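Local coordinates for flagella basal body P-ring formation protein FlgA (Salmonella typhimurium, PDB 3TEE) that takes part in assembly of the flagellar P-ring in the periplasm, probably as a chaperone or modulator of that process, at residues A[6-9]-A[10-14]; A[109-112]-A[113-116]. One frame throughout, in Å; residues are numbered along the deposited sequence.

How the contacts relate
Both contacts are local and lie in series along the chain; neither crosses the other. Contact 1 comes first, within the N-terminal helix 2-14, where 6-9 passes into 10-14 as two successive turns. The chain then builds the strands between 21 and 100, and side chains of the helix pack on 21-26, 53-59 and 62-79. Contact 2 follows in the connection between strands 94-100 and 118-120, where 109-112 leads into a short 3-10 turn that ends at Ile115. Strand 62-79 is common to both, touching Leu7 and Phe11 in contact 1 and Val109 in contact 2. The two centres are about 25 Å apart.

Contact 1 of 2, residues A[6-9]-A[10-14]; sequences QLTT and WFSQR
Residues 6-9 and 10-14 form successive turns of the N-terminal alpha-helix 2-14, joined by i to i+4 backbone bonds. Trp10 N donates to Gln6 O at 2.8 Å, and Phe11 N reaches Leu7 O in a nearly straight bond, with an N-H...O angle of 178°. Gln13 N closes the next step on Thr9 O at 3.0 Å. Thr8 O takes two bonds from one residue. Ser12 N donates to Thr8 O at 2.9 Å and Ser12 OG to Thr8 O at 2.7 Å, from opposite faces of the carbonyl plane. The hydroxyl sits above that plane. With OG beside its own backbone N (chi1 -71°), the serine side chain folds back along the helix.

On the buried side, the end of Leu7 approaches the Phe11 ring, with CD2 of Leu7 4.3 Å from CE2 of Phe11. Leu7 O also lies at the edge of this ring, 3.3 Å from Phe11 CD2. Both side chains pack on Val24, Val55 and Val68 of the adjoining strands. The Trp10 ring swings clear of the preceding turn, its CG anti to the backbone N (chi1 -170°). One indole face carries Arg14 CD near the rim, while the indole edge at CE3 stands over one face of the Phe11 ring, toward its rim. Phe41 is a further ring partner of Trp10.

The exposed pair is simpler. Thr9 and Gln13 run side by side in the same direction, and the Thr9 methyl CG2 lies 3.5 Å from Gln13 NE2. Two other side chains have partners elsewhere: the Thr8 hydroxyl bonds back to Asn4 O, and NE2 of Gln6 bonds to Glu37 O. The whole is an amphipathic alpha-helix laid with its apolar face on a beta-sheet.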
# COMPACT_ATOMS: atom_id res chain seq x y z
N GLN A 6 15.11 -23.01 16.91
CA GLN A 6 14.89 -23.11 15.47
C GLN A 6 13.78 -22.17 15.03
O GLN A 6 13.99 -21.41 14.08
CB GLN A 6 14.55 -24.56 15.09
CG GLN A 6 15.74 -25.51 15.22
CD GLN A 6 15.37 -26.94 14.84
OE1 GLN A 6 14.21 -27.25 14.59
NE2 GLN A 6 16.32 -27.85 14.82
N LEU A 7 12.63 -22.17 15.71
CA LEU A 7 11.55 -21.24 15.38
C LEU A 7 11.99 -19.79 15.57
O LEU A 7 11.62 -18.96 14.75
CB LEU A 7 10.27 -21.50 16.21
CG LEU A 7 9.49 -22.78 15.83
CD1 LEU A 7 8.51 -23.13 16.92
CD2 LEU A 7 8.78 -22.63 14.47
N THR A 8 12.74 -19.48 16.65
CA THR A 8 13.24 -18.11 16.91
C THR A 8 14.14 -17.64 15.76
O THR A 8 13.97 -16.52 15.26
CB THR A 8 13.92 -18.03 18.30
OG1 THR A 8 12.95 -18.34 19.31
CG2 THR A 8 14.56 -16.64 18.55
N THR A 9 15.08 -18.49 15.34
CA THR A 9 15.96 -18.21 14.19
C THR A 9 15.12 -18.10 12.89
O THR A 9 15.32 -17.18 12.10
CB THR A 9 17.10 -19.26 14.10
OG1 THR A 9 17.94 -19.13 15.24
CG2 THR A 9 17.96 -19.09 12.83
N TRP A 10 14.18 -19.04 12.67
CA TRP A 10 13.37 -18.99 11.46
C TRP A 10 12.58 -17.67 11.34
O TRP A 10 12.71 -16.96 10.33
CB TRP A 10 12.45 -20.22 11.36
CG TRP A 10 11.76 -20.37 10.04
CD1 TRP A 10 12.31 -20.81 8.87
CD2 TRP A 10 10.36 -20.25 9.81
NE1 TRP A 10 11.34 -20.92 7.90
CE2 TRP A 10 10.14 -20.56 8.44
CE3 TRP A 10 9.27 -19.89 10.62
CZ2 TRP A 10 8.86 -20.56 7.88
CZ3 TRP A 10 8.00 -19.86 10.04
CH2 TRP A 10 7.81 -20.18 8.69
N PHE A 11 11.82 -17.30 12.38
CA PHE A 11 11.06 -16.03 12.33
C PHE A 11 11.96 -14.82 12.28
O PHE A 11 11.61 -13.87 11.60
CB PHE A 11 10.07 -15.91 13.48
CG PHE A 11 8.80 -16.68 13.23
CD1 PHE A 11 7.79 -16.14 12.42
CD2 PHE A 11 8.58 -17.91 13.83
CE1 PHE A 11 6.61 -16.85 12.18
CE2 PHE A 11 7.41 -18.63 13.58
CZ PHE A 11 6.42 -18.08 12.79
N SER A 12 13.12 -14.83 13.00
CA SER A 12 14.09 -13.70 12.95
C SER A 12 14.55 -13.46 11.48
O SER A 12 14.55 -12.33 11.01
CB SER A 12 15.32 -14.01 13.82
OG SER A 12 14.99 -13.97 15.20
N GLN A 13 14.99 -14.53 10.80
CA GLN A 13 15.46 -14.46 9.40
C GLN A 13 14.30 -14.04 8.47
O GLN A 13 14.48 -13.16 7.62
CB GLN A 13 16.04 -15.81 8.94
CG GLN A 13 17.40 -16.10 9.60
CD GLN A 13 17.93 -17.50 9.43
OE1 GLN A 13 17.24 -18.40 8.94
NE2 GLN A 13 19.17 -17.73 9.89
N ARG A 14 13.11 -14.63 8.65
CA ARG A 14 11.92 -14.27 7.85
C ARG A 14 11.55 -12.78 7.99
O ARG A 14 11.03 -12.17 7.05
CB ARG A 14 10.71 -15.06 8.32
CG ARG A 14 10.62 -16.40 7.70
CD ARG A 14 9.38 -17.10 8.20
NE ARG A 14 8.13 -16.52 7.69
CZ ARG A 14 7.60 -16.78 6.49
NH1 ARG A 14 8.24 -17.57 5.64
NH2 ARG A 14 6.46 -16.22 6.13

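Contact 2 of 2, residues A[109-112]-A[113-116]; sequences VLDI and RQIQ
A short 3-10 turn forms as residues 109-112 lead into 113-116, in the connection between strands 94-100 and 118-120. Its i to i+3 bonds run from Gln114 N to Asp111 O at 3.0 Å and from Ile115 N to Ile112 O at 3.3 Å. Both donors stand above the carbonyl planes of their acceptors.

The packed side is mostly apolar. Val109 CG1 meets Ile115 CG2 at 3.9 Å, and Gln114 rests the CB of its aliphatic base on that valine methyl. Ile115 holds CG1 between its backbone N and carbonyl carbon (chi1 62°). This sets CG1 against Ile112 O and brings CD1 to 4.0 Å from CD1 of Ile112. Val109 and Ile112 also touch Val77 of strand 62-79, and Ile115 touches Leu89.

Arg113, on the solvent side, has a looser, polar arrangement. The Asp111 carboxylate accepts from Arg113 N through OD2, 3.2 Å away, which makes an Asx turn. Arg113 N comes from above the carboxylate plane. The Arg113 chain bends at chi3 (-82°) and turns one guanidinium face to the Asp111 carboxylate oxygens; the planes are 57° apart. Asp111 OD1 is 3.1 Å from Arg113 NH2 but well out of the guanidinium plane, so this salt bridge rests on charge alone. A water completes the link, donating to Asp111 OD2 and accepting from Arg113 NE at 3.1 Å.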
# COMPACT_ATOMS: atom_id res chain seq x y z
N VAL A 109 1.23 1.39 8.24
CA VAL A 109 2.34 1.59 7.31
C VAL A 109 3.65 1.33 8.07
O VAL A 109 3.85 1.86 9.16
CB VAL A 109 2.30 3.01 6.67
CG1 VAL A 109 3.52 3.22 5.77
CG2 VAL A 109 1.01 3.23 5.89
N LEU A 110 4.54 0.51 7.49
CA LEU A 110 5.81 0.19 8.15
C LEU A 110 6.98 0.90 7.49
O LEU A 110 7.96 1.26 8.16
CB LEU A 110 6.06 -1.33 8.18
CG LEU A 110 4.98 -2.19 8.83
CD1 LEU A 110 5.34 -3.66 8.73
CD2 LEU A 110 4.70 -1.77 10.28
N ASP A 111 6.86 1.14 6.20
CA ASP A 111 7.88 1.74 5.37
C ASP A 111 7.51 3.18 5.08
O ASP A 111 6.49 3.42 4.45
CB ASP A 111 8.03 0.92 4.09
CG ASP A 111 8.91 1.49 3.00
OD1 ASP A 111 8.71 1.12 1.82
OD2 ASP A 111 9.82 2.30 3.32
N ILE A 112 8.35 4.11 5.51
CA ILE A 112 8.17 5.55 5.33
C ILE A 112 8.00 5.95 3.85
O ILE A 112 7.37 6.96 3.56
CB ILE A 112 9.34 6.29 6.04
CG1 ILE A 112 9.03 7.76 6.35
CG2 ILE A 112 10.68 6.11 5.30
CD1 ILE A 112 8.03 8.00 7.52
N ARG A 113 8.52 5.14 2.91
CA ARG A 113 8.40 5.41 1.47
C ARG A 113 6.95 5.29 0.99
O ARG A 113 6.56 6.03 0.08
CB ARG A 113 9.34 4.50 0.65
CG ARG A 113 10.82 4.77 0.94
CD ARG A 113 11.74 3.88 0.14
NE ARG A 113 11.91 2.55 0.74
CZ ARG A 113 11.32 1.44 0.30
NH1 ARG A 113 10.49 1.49 -0.73
NH2 ARG A 113 11.53 0.28 0.91
N GLN A 114 6.13 4.42 1.63
CA GLN A 114 4.71 4.23 1.31
C GLN A 114 3.86 5.50 1.54
O GLN A 114 2.75 5.58 1.02
CB GLN A 114 4.08 3.08 2.14
CG GLN A 114 4.76 1.70 2.08
CD GLN A 114 3.99 0.69 2.93
OE1 GLN A 114 2.81 0.42 2.66
NE2 GLN A 114 4.63 0.14 3.99
N ILE A 115 4.34 6.45 2.37
CA ILE A 115 3.61 7.69 2.69
C ILE A 115 4.00 8.91 1.83
O ILE A 115 3.55 10.02 2.10
CB ILE A 115 3.41 7.97 4.22
CG1 ILE A 115 4.73 8.16 5.00
CG2 ILE A 115 2.55 6.90 4.87
CD1 ILE A 115 5.51 9.50 4.77
N GLN A 116 4.84 8.69 0.81
CA GLN A 116 5.24 9.73 -0.14
C GLN A 116 3.99 10.14 -0.94
O GLN A 116 3.25 9.28 -1.40
CB GLN A 116 6.35 9.23 -1.07
CG GLN A 116 7.73 9.17 -0.40
CD GLN A 116 8.82 8.74 -1.35
OE1 GLN A 116 8.86 9.15 -2.52
NE2 GLN A 116 9.75 7.94 -0.86
O HOH W 1 12.52 1.77 3.70